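Local coordinates for protein interferon gamma receptor 1 (Gallus gallus, PDB 4EQ3) that probably binds the cytokine interferon gamma as the ligand-binding chain of its cell-surface receptor, represented here by the extracellular part, at residues P112-S117 and I123-Y128; P130-V135 and S146-S151; K163-A168 and C175-P180. One frame throughout, in Å; residues are numbered along the deposited sequence.

Contact 1 (P112-S117 and I123-Y128); sequences PKLNLS and IIVDVY
Ser117 and Ile124 meet with the hydroxyl of one against the branch point of the other: Ser117 OG lies 3.3 Å from Ile124 CB. With chi1 at 58°, OG sits between the serine's own N and carbonyl carbon, a rotation that also brings it 2.8 Å from a water. That water bridges Ser117 OG, Ile124 O and Asp126 OD2, joining side chains and backbone on the same face of the sheet. The other carboxylate oxygen of Asp126, OD1, takes a hydrogen bond from Asn176 on the next strand.

Further along this face Tyr128 and Lys113 run side by side and point the same way. Tyr128 CE1 is 3.9 Å from Lys113 CB; the lysine, bent at chi2, then carries its amine away.

The reverse face carries Leu114, Leu116, Val125 and Val127. Leu116 CD1 touches two side chains, Ile123 CG2 at 3.6 Å and Val125 CG2 at 3.8 Å, while Leu114 CG rests on Val125 CG1. At the far end Val127 turns CG2 anti to its backbone N, where it meets Pro112 CB at 3.6 Å. Leu114 and Leu116 go on to pack against Val190 of strand 186-196.

Underneath, three hydrogen-bonded pairs, Lys113 with Tyr128, Asn115 with Asp126 and Ser117 with Ile124, each make two N-H...O bonds. The straightest runs from Asp126 N to Asn115 O (3.0 Å, 176° at the hydrogen). This is an antiparallel beta hairpin of a fibronectin type III domain of the receptor, in which strand 113-119 is an edge and 122-128 the middle of the three-stranded sheet.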
# COMPACT_ATOMS: atom_id res chain seq x y z
N PRO A 112 -2.40 -7.39 -6.52
CA PRO A 112 -1.78 -8.54 -5.86
C PRO A 112 -1.01 -9.39 -6.87
O PRO A 112 -1.26 -9.30 -8.07
CB PRO A 112 -2.98 -9.32 -5.34
CG PRO A 112 -4.07 -8.99 -6.29
CD PRO A 112 -3.86 -7.56 -6.67
N LYS A 113 -0.10 -10.21 -6.37
CA LYS A 113 0.57 -11.20 -7.19
C LYS A 113 -0.37 -12.39 -7.31
O LYS A 113 -0.91 -12.87 -6.32
CB LYS A 113 1.89 -11.61 -6.53
CG LYS A 113 2.73 -12.57 -7.35
CD LYS A 113 3.13 -11.96 -8.68
CE LYS A 113 3.99 -12.93 -9.50
NZ LYS A 113 4.37 -12.38 -10.84
N LEU A 114 -0.60 -12.86 -8.53
CA LEU A 114 -1.57 -13.93 -8.74
C LEU A 114 -1.00 -15.05 -9.58
O LEU A 114 -0.57 -14.83 -10.71
CB LEU A 114 -2.82 -13.36 -9.43
CG LEU A 114 -4.05 -14.27 -9.53
CD1 LEU A 114 -5.32 -13.44 -9.67
CD2 LEU A 114 -3.94 -15.29 -10.65
N ASN A 115 -0.98 -16.26 -9.03
CA ASN A 115 -0.55 -17.43 -9.81
C ASN A 115 -1.72 -18.33 -10.17
O ASN A 115 -2.58 -18.62 -9.33
CB ASN A 115 0.53 -18.24 -9.09
CG ASN A 115 1.14 -19.32 -9.98
OD1 ASN A 115 1.15 -20.50 -9.63
ND2 ASN A 115 1.62 -18.90 -11.15
N LEU A 116 -1.73 -18.81 -11.41
CA LEU A 116 -2.84 -19.58 -11.95
C LEU A 116 -2.36 -20.95 -12.40
O LEU A 116 -1.46 -21.06 -13.23
CB LEU A 116 -3.45 -18.84 -13.13
CG LEU A 116 -4.89 -19.18 -13.52
CD1 LEU A 116 -5.80 -18.95 -12.32
CD2 LEU A 116 -5.34 -18.35 -14.70
N SER A 117 -2.98 -21.99 -11.85
CA SER A 117 -2.68 -23.37 -12.22
C SER A 117 -3.99 -24.14 -12.33
O SER A 117 -5.07 -23.57 -12.12
CB SER A 117 -1.76 -24.01 -11.19
OG SER A 117 -2.34 -23.98 -9.89
N ILE A 123 -9.63 -25.07 -11.55
CA ILE A 123 -8.66 -23.98 -11.57
C ILE A 123 -8.24 -23.61 -10.15
O ILE A 123 -9.06 -23.54 -9.24
CB ILE A 123 -9.22 -22.71 -12.23
CG1 ILE A 123 -9.81 -23.03 -13.60
CG2 ILE A 123 -8.11 -21.68 -12.38
CD1 ILE A 123 -8.78 -23.34 -14.63
N ILE A 124 -6.95 -23.35 -9.99
CA ILE A 124 -6.36 -23.06 -8.70
C ILE A 124 -5.75 -21.67 -8.71
O ILE A 124 -4.84 -21.37 -9.49
CB ILE A 124 -5.27 -24.09 -8.35
CG1 ILE A 124 -5.88 -25.48 -8.22
CG2 ILE A 124 -4.55 -23.69 -7.07
CD1 ILE A 124 -4.84 -26.60 -8.11
N VAL A 125 -6.26 -20.81 -7.83
CA VAL A 125 -5.80 -19.43 -7.74
C VAL A 125 -5.01 -19.18 -6.47
O VAL A 125 -5.53 -19.36 -5.37
CB VAL A 125 -6.97 -18.45 -7.77
CG1 VAL A 125 -6.46 -17.02 -7.65
CG2 VAL A 125 -7.76 -18.65 -9.04
N ASP A 126 -3.75 -18.78 -6.62
CA ASP A 126 -2.97 -18.36 -5.47
C ASP A 126 -2.80 -16.86 -5.57
O ASP A 126 -2.38 -16.33 -6.61
CB ASP A 126 -1.61 -19.05 -5.43
CG ASP A 126 -1.72 -20.54 -5.07
OD1 ASP A 126 -2.01 -20.86 -3.89
OD2 ASP A 126 -1.51 -21.38 -5.98
N VAL A 127 -3.12 -16.15 -4.50
CA VAL A 127 -3.06 -14.70 -4.53
C VAL A 127 -2.50 -14.18 -3.22
O VAL A 127 -2.84 -14.68 -2.15
CB VAL A 127 -4.44 -14.11 -4.81
CG1 VAL A 127 -5.44 -14.57 -3.74
CG2 VAL A 127 -4.38 -12.58 -4.90
N TYR A 128 -1.61 -13.19 -3.31
CA TYR A 128 -1.07 -12.51 -2.13
C TYR A 128 -0.31 -11.25 -2.52
O TYR A 128 -0.13 -10.96 -3.71
CB TYR A 128 -0.17 -13.46 -1.33
CG TYR A 128 1.24 -13.59 -1.87
CD1 TYR A 128 1.47 -14.00 -3.18
CD2 TYR A 128 2.33 -13.32 -1.06
CE1 TYR A 128 2.76 -14.13 -3.67
CE2 TYR A 128 3.63 -13.45 -1.53
CZ TYR A 128 3.84 -13.85 -2.84
OH TYR A 128 5.12 -13.97 -3.32
O HOH W 1 -1.91 -21.45 -8.71

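Contact 2 (P130-V135 and S146-S151); sequences PEFPSV and SELSYS
Phe132 and Leu148 mark the nearest backbone approach, yet their CA atoms are still 11.1 Å apart. Residues 130-135 form an irregular loop leaving strand 122-128, whereas 146-151 runs from a turn into the start of strand 148-156, so side chains alone span the gap.

Phe132 extends its ring toward the strand from a chi1 of -72°, which sets CG anti to the carbonyl carbon. Phe132 CE2 is the atom both partners approach. Leu148 CD2 comes to the ring's edge, near its plane, 4.3 Å from Phe132 CE2. Tyr150 slides past in the opposite direction, its OH 3.9 Å from the same Phe132 CE2; this is van der Waals contact, and the hydroxyl's hydrogen bond is with His129 ND1.

His129 serves twice, since its ring also stacks on that of Phe132. Phe24, from the N-terminal half of the chain, meets the Phe132 ring edge to face, and Tyr145 of helix 142-145 adds another neighbour. Small as it is, with 83 Å² buried, the contact therefore belongs to an aromatic cluster joining the loop to the hydrophobic interior of the fibronectin type III sandwich, at the end facing the N-terminal domain of this two-domain cytokine receptor.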
# COMPACT_ATOMS: atom_id res chain seq x y z
N PRO A 130 3.31 -9.76 -1.84
CA PRO A 130 4.64 -9.94 -1.26
C PRO A 130 5.14 -8.68 -0.55
O PRO A 130 5.95 -8.75 0.37
CB PRO A 130 5.53 -10.25 -2.48
CG PRO A 130 4.77 -9.73 -3.65
CD PRO A 130 3.32 -9.93 -3.31
N GLU A 131 4.68 -7.51 -0.96
CA GLU A 131 5.08 -6.25 -0.36
C GLU A 131 4.58 -6.00 1.04
O GLU A 131 5.11 -5.24 1.74
CB GLU A 131 4.64 -5.11 -1.21
CG GLU A 131 4.93 -5.30 -2.63
CD GLU A 131 3.71 -5.73 -3.44
OE1 GLU A 131 3.67 -5.24 -4.57
OE2 GLU A 131 2.85 -6.53 -3.00
N PHE A 132 3.51 -6.65 1.42
CA PHE A 132 2.96 -6.38 2.74
C PHE A 132 3.98 -6.71 3.82
O PHE A 132 4.66 -7.73 3.75
CB PHE A 132 1.65 -7.14 2.99
CG PHE A 132 0.48 -6.61 2.20
CD1 PHE A 132 0.59 -5.46 1.45
CD2 PHE A 132 -0.74 -7.28 2.22
CE1 PHE A 132 -0.48 -4.99 0.72
CE2 PHE A 132 -1.81 -6.82 1.50
CZ PHE A 132 -1.69 -5.67 0.74
N PRO A 133 4.11 -5.84 4.82
CA PRO A 133 5.12 -6.09 5.85
C PRO A 133 4.75 -7.27 6.75
O PRO A 133 3.56 -7.55 6.96
CB PRO A 133 5.16 -4.78 6.64
CG PRO A 133 3.79 -4.16 6.41
CD PRO A 133 3.40 -4.56 5.02
N SER A 134 5.76 -7.96 7.26
CA SER A 134 5.58 -9.09 8.15
C SER A 134 4.90 -8.65 9.45
O SER A 134 5.27 -7.63 10.02
CB SER A 134 6.94 -9.73 8.47
OG SER A 134 6.87 -10.57 9.62
N VAL A 135 3.93 -9.41 9.90
CA VAL A 135 3.24 -9.09 11.15
C VAL A 135 4.21 -9.11 12.32
O VAL A 135 4.05 -8.36 13.29
CB VAL A 135 2.07 -10.07 11.42
CG1 VAL A 135 2.49 -11.18 12.38
CG2 VAL A 135 0.87 -9.30 11.96
N SER A 146 -6.19 -9.28 9.87
CA SER A 146 -7.36 -10.07 10.22
C SER A 146 -8.58 -9.65 9.38
O SER A 146 -9.60 -10.35 9.35
CB SER A 146 -7.67 -9.97 11.72
OG SER A 146 -8.36 -8.77 12.02
N GLU A 147 -8.47 -8.51 8.69
CA GLU A 147 -9.57 -7.99 7.86
C GLU A 147 -9.22 -7.99 6.37
O GLU A 147 -9.91 -7.36 5.56
CB GLU A 147 -9.95 -6.58 8.30
CG GLU A 147 -10.43 -6.47 9.75
CD GLU A 147 -11.81 -7.07 9.98
OE1 GLU A 147 -12.52 -7.33 8.98
OE2 GLU A 147 -12.18 -7.28 11.15
N LEU A 148 -8.16 -8.69 6.00
CA LEU A 148 -7.76 -8.76 4.60
C LEU A 148 -8.57 -9.80 3.85
O LEU A 148 -8.67 -10.95 4.28
CB LEU A 148 -6.28 -9.10 4.48
CG LEU A 148 -5.78 -9.39 3.06
CD1 LEU A 148 -5.91 -8.17 2.14
CD2 LEU A 148 -4.34 -9.89 3.11
N SER A 149 -9.13 -9.42 2.71
CA SER A 149 -9.74 -10.39 1.81
C SER A 149 -9.35 -10.07 0.36
O SER A 149 -8.87 -8.98 0.06
CB SER A 149 -11.27 -10.40 1.96
OG SER A 149 -11.84 -9.15 1.60
N TYR A 150 -9.56 -11.03 -0.53
CA TYR A 150 -9.34 -10.78 -1.94
C TYR A 150 -10.61 -11.13 -2.68
O TYR A 150 -11.27 -12.12 -2.34
CB TYR A 150 -8.16 -11.60 -2.47
CG TYR A 150 -6.82 -11.13 -1.97
CD1 TYR A 150 -6.24 -11.70 -0.84
CD2 TYR A 150 -6.13 -10.12 -2.62
CE1 TYR A 150 -5.01 -11.26 -0.37
CE2 TYR A 150 -4.90 -9.68 -2.16
CZ TYR A 150 -4.35 -10.25 -1.03
OH TYR A 150 -3.13 -9.82 -0.56
N SER A 151 -10.97 -10.31 -3.65
CA SER A 151 -12.07 -10.63 -4.54
C SER A 151 -11.44 -11.10 -5.84
O SER A 151 -10.47 -10.51 -6.31
CB SER A 151 -12.95 -9.41 -4.80
OG SER A 151 -12.17 -8.35 -5.31

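Contact 3 (K163-A168 and C175-P180); sequences KNFTVA and CNLSIP
Val167 and Phe165 project from the edge strand of one sheet of the fibronectin type III sandwich toward Leu177, Ile179 and Cys175 on the edge strand of the other. The axes of the two segments come within 7.1 Å, at 141° between their directions. They share no backbone hydrogen bonds, and each is paired with a different neighbour: 163-168 with strand 148-156, and 175-180 with strand 122-128. The contact across this margin of the sandwich is made mainly by side chains.

Val167 works at the end nearest the connection between the strands. Both its methyls face the beta carbon of Cys175, Val167 CG1 closer to Cys175 CB (3.5 Å) than Val167 CG2 (3.9 Å). The cysteine is tied by its sulfur to Cys170, a disulfide that links this loop residue to the start of strand 175-180. Val167 CG2 also touches Asn176 O.

Leu177 fills the middle. Its chain crosses that of Phe165 at about a right angle and places Leu177 CD2 3.6 Å from Phe165 CB, at the root of the aromatic side chain.

Phe165 lays the face of its ring against Ile179, which comes from the opposite direction. Having CG1 anti to its carbonyl carbon (chi1 -62°) and a fully extended chi2, Ile179 sends CD1 up to the ring, while Ile179 CG2 lies 3.7 Å from Phe165 CZ. The result is a CH-pi contact in which Ile179 CD1 stands 3.6 Å from the Phe165 ring centroid, 20° off the normal, shifted toward the CD2-CE2 side.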
# COMPACT_ATOMS: atom_id res chain seq x y z
N LYS A 163 -18.24 -15.05 -13.20
CA LYS A 163 -18.53 -15.10 -11.75
C LYS A 163 -17.53 -14.47 -10.78
O LYS A 163 -16.39 -14.17 -11.13
CB LYS A 163 -18.29 -16.61 -11.86
CG LYS A 163 -19.48 -17.38 -12.41
CD LYS A 163 -19.30 -18.88 -12.28
CE LYS A 163 -20.55 -19.62 -12.78
NZ LYS A 163 -20.47 -21.09 -12.56
N ASN A 164 -17.98 -14.29 -9.55
CA ASN A 164 -17.19 -13.59 -8.55
C ASN A 164 -16.97 -14.44 -7.30
O ASN A 164 -17.87 -15.13 -6.83
CB ASN A 164 -17.89 -12.28 -8.17
CG ASN A 164 -18.09 -11.37 -9.36
OD1 ASN A 164 -17.16 -11.12 -10.12
ND2 ASN A 164 -19.31 -10.87 -9.53
N PHE A 165 -15.76 -14.38 -6.77
CA PHE A 165 -15.42 -15.14 -5.58
C PHE A 165 -14.75 -14.26 -4.54
O PHE A 165 -14.22 -13.20 -4.87
CB PHE A 165 -14.52 -16.32 -5.95
CG PHE A 165 -15.14 -17.28 -6.93
CD1 PHE A 165 -15.88 -18.36 -6.49
CD2 PHE A 165 -14.99 -17.09 -8.30
CE1 PHE A 165 -16.45 -19.25 -7.39
CE2 PHE A 165 -15.56 -17.96 -9.21
CZ PHE A 165 -16.29 -19.04 -8.75
N THR A 166 -14.78 -14.69 -3.29
CA THR A 166 -14.08 -13.98 -2.24
C THR A 166 -13.38 -14.98 -1.36
O THR A 166 -13.96 -15.99 -0.98
CB THR A 166 -15.02 -13.13 -1.36
OG1 THR A 166 -15.76 -12.22 -2.18
CG2 THR A 166 -14.22 -12.33 -0.35
N VAL A 167 -12.11 -14.73 -1.06
CA VAL A 167 -11.37 -15.57 -0.14
C VAL A 167 -10.81 -14.72 1.00
O VAL A 167 -10.40 -13.57 0.80
CB VAL A 167 -10.25 -16.35 -0.85
CG1 VAL A 167 -9.26 -15.39 -1.48
CG2 VAL A 167 -9.57 -17.31 0.12
N ALA A 168 -10.82 -15.27 2.21
CA ALA A 168 -10.33 -14.55 3.38
C ALA A 168 -9.79 -15.50 4.44
O ALA A 168 -9.70 -16.71 4.21
CB ALA A 168 -11.45 -13.67 3.95
N CYS A 175 -3.58 -16.41 0.18
CA CYS A 175 -4.87 -17.03 -0.10
C CYS A 175 -4.80 -17.98 -1.28
O CYS A 175 -4.10 -17.72 -2.26
CB CYS A 175 -5.93 -15.97 -0.40
SG CYS A 175 -6.06 -14.70 0.86
N ASN A 176 -5.57 -19.04 -1.20
CA ASN A 176 -5.66 -20.02 -2.27
C ASN A 176 -7.12 -20.37 -2.50
O ASN A 176 -7.91 -20.46 -1.56
CB ASN A 176 -4.84 -21.25 -1.92
CG ASN A 176 -5.18 -22.44 -2.77
OD1 ASN A 176 -6.27 -23.01 -2.66
ND2 ASN A 176 -4.24 -22.85 -3.62
N LEU A 177 -7.50 -20.57 -3.76
CA LEU A 177 -8.88 -20.88 -4.10
C LEU A 177 -8.93 -21.90 -5.22
O LEU A 177 -8.18 -21.80 -6.19
CB LEU A 177 -9.59 -19.60 -4.53
CG LEU A 177 -11.10 -19.63 -4.76
CD1 LEU A 177 -11.83 -19.95 -3.47
CD2 LEU A 177 -11.55 -18.28 -5.32
N SER A 178 -9.80 -22.90 -5.08
CA SER A 178 -10.07 -23.85 -6.16
C SER A 178 -11.42 -23.55 -6.77
O SER A 178 -12.37 -23.21 -6.07
CB SER A 178 -10.03 -25.29 -5.66
OG SER A 178 -8.71 -25.80 -5.68
N ILE A 179 -11.51 -23.65 -8.09
CA ILE A 179 -12.74 -23.29 -8.78
C ILE A 179 -13.06 -24.29 -9.88
O ILE A 179 -12.20 -24.62 -10.69
CB ILE A 179 -12.66 -21.86 -9.36
CG1 ILE A 179 -12.46 -20.84 -8.24
CG2 ILE A 179 -13.92 -21.54 -10.15
CD1 ILE A 179 -12.40 -19.40 -8.72
N PRO A 180 -14.31 -24.78 -9.88
CA PRO A 180 -14.82 -25.71 -10.89
C PRO A 180 -15.11 -25.02 -12.22
O PRO A 180 -15.68 -23.93 -12.26
CB PRO A 180 -16.11 -26.22 -10.27
CG PRO A 180 -16.56 -25.10 -9.40
CD PRO A 180 -15.30 -24.51 -8.83

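How the contacts relate
All three contacts belong to the fibronectin type III domain in the second half of the chain. Contact 1 is the one built on backbone hydrogen bonds within a sheet, with a face of mixed polar and apolar side chains that carries a bridging water and an apolar inner one. Contacts 2 and 3 rely on side chains: contact 2 is small but fully buried, while contact 3 is larger, partly exposed and spans two sheets. Strands 122-128 and 175-180 are sheet neighbours, linking contacts 1 and 3; strands 148-156 and 161-168 likewise link contacts 2 and 3. Tyr150 is common ground, touching Pro112 and Val127 of contact 1 and the sulfur of Cys175 in contact 3.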